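Local coordinates for CarG (Serratia, PDB 4O7J), which probably confers intrinsic resistance to carbapenem antibiotics and structurally resembles lysozyme inhibitors, at residues Q12-I15 with K21-V24. Sequence-based numbering, arbitrary orientation.
Sequences QLDI and KDYV. With NA (sodium ion), chain C.
A sodium-binding loop closes the beta hairpin of strands 9-13 and 22-29; Asp14, where the loop begins, and Asp22, where strand 22-29 begins, meet on the metal. Asp14 gives one oxygen, OD1, 2.4 Å from the sodium ion; its CG stands anti to the backbone N (chi1 -176°), which carries the carboxylate to the ion, while OD2 accepts the Gly19 N-H. Asp22 chelates with both oxygens, the carboxylate planes 60° apart. Aspartate suits both places because its short carboxylate brings charged oxygens to the cation, which probably offsets the repulsion between Asp14 OD1 and Asp22 OD2, 3.2 Å apart. Asn16, Asp18, the Leu20 carbonyl and a water complete the shell. The sequence from Asp14 to Gly19 resembles the start of an EF-hand-type calcium loop (DxDxDG), though the bidentate aspartate is the ninth residue. Asp22 OD2 also takes the Ile15 N-H on its anti lone pair (2.8 Å), which, with the His45 N-H on OD1, helps hold the carboxylate's rotation. Leu13 and Asp22 form an antiparallel hydrogen-bonded pair. Further along, Val24 CG2 touches Leu13 CD1 (3.8 Å) and Ile15 CD1 (3.7 Å); branched apolar chains suit this side, where Leu13 and Ile15 meet Tyr89 of the other sheet and Val24 meets Phe42 of adjoining strand 37-45.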
# COMPACT_ATOMS: atom_id res chain seq x y z
N GLN A 12 -9.50 -8.63 9.56
CA GLN A 12 -8.92 -8.42 10.86
C GLN A 12 -8.36 -9.80 11.36
O GLN A 12 -9.11 -10.70 11.75
CB GLN A 12 -10.02 -7.84 11.75
CG GLN A 12 -10.89 -6.79 11.03
CD GLN A 12 -12.05 -7.35 10.09
OE1 GLN A 12 -12.14 -8.58 9.73
NE2 GLN A 12 -12.94 -6.44 9.70
N LEU A 13 -7.03 -9.97 11.26
CA LEU A 13 -6.35 -11.24 11.53
C LEU A 13 -5.15 -10.88 12.37
O LEU A 13 -4.51 -9.85 12.08
CB LEU A 13 -5.81 -11.90 10.23
CG LEU A 13 -6.82 -12.21 9.17
CD1 LEU A 13 -6.16 -12.67 7.86
CD2 LEU A 13 -7.84 -13.22 9.68
N ASP A 14 -4.74 -11.77 13.27
CA ASP A 14 -3.62 -11.50 14.14
C ASP A 14 -2.37 -12.19 13.57
O ASP A 14 -2.15 -13.33 13.84
CB ASP A 14 -3.87 -11.95 15.57
CG ASP A 14 -2.72 -11.56 16.49
OD1 ASP A 14 -1.79 -10.80 16.10
OD2 ASP A 14 -2.66 -12.10 17.59
N ILE A 15 -1.67 -11.50 12.69
CA ILE A 15 -0.64 -12.04 11.80
C ILE A 15 0.57 -12.45 12.61
O ILE A 15 1.23 -13.42 12.27
CB ILE A 15 -0.19 -10.96 10.75
CG1 ILE A 15 -1.31 -10.67 9.73
CG2 ILE A 15 1.13 -11.30 10.09
CD1 ILE A 15 -1.89 -11.90 9.09
N LYS A 21 -5.35 -7.54 16.86
CA LYS A 21 -5.76 -7.76 15.47
C LYS A 21 -5.02 -6.77 14.54
O LYS A 21 -4.98 -5.59 14.79
CB LYS A 21 -7.27 -7.65 15.27
CG LYS A 21 -8.08 -8.67 16.04
CD LYS A 21 -8.11 -10.06 15.41
CE LYS A 21 -9.16 -10.89 16.15
NZ LYS A 21 -8.63 -12.22 16.50
N ASP A 22 -4.45 -7.31 13.49
CA ASP A 22 -3.85 -6.57 12.40
C ASP A 22 -4.74 -6.51 11.19
O ASP A 22 -5.84 -7.11 11.20
CB ASP A 22 -2.57 -7.31 12.08
CG ASP A 22 -1.80 -7.65 13.33
OD1 ASP A 22 -1.53 -6.74 14.14
OD2 ASP A 22 -1.48 -8.84 13.55
N TYR A 23 -4.30 -5.82 10.14
CA TYR A 23 -5.14 -5.73 8.93
C TYR A 23 -4.44 -6.44 7.82
O TYR A 23 -3.19 -6.23 7.59
CB TYR A 23 -5.30 -4.32 8.41
CG TYR A 23 -5.95 -3.29 9.29
CD1 TYR A 23 -6.88 -3.59 10.26
CD2 TYR A 23 -5.61 -1.93 9.07
CE1 TYR A 23 -7.50 -2.53 11.03
CE2 TYR A 23 -6.19 -0.93 9.80
CZ TYR A 23 -7.13 -1.22 10.77
OH TYR A 23 -7.63 -0.10 11.40
N VAL A 24 -5.19 -7.29 7.12
CA VAL A 24 -4.76 -7.79 5.78
C VAL A 24 -5.80 -7.26 4.85
O VAL A 24 -7.00 -7.63 4.94
CB VAL A 24 -4.74 -9.31 5.73
CG1 VAL A 24 -4.25 -9.80 4.37
CG2 VAL A 24 -3.90 -9.82 6.86
NA NA C . -0.99 -8.52 15.88
O HOH W 1 0.12 -6.71 16.53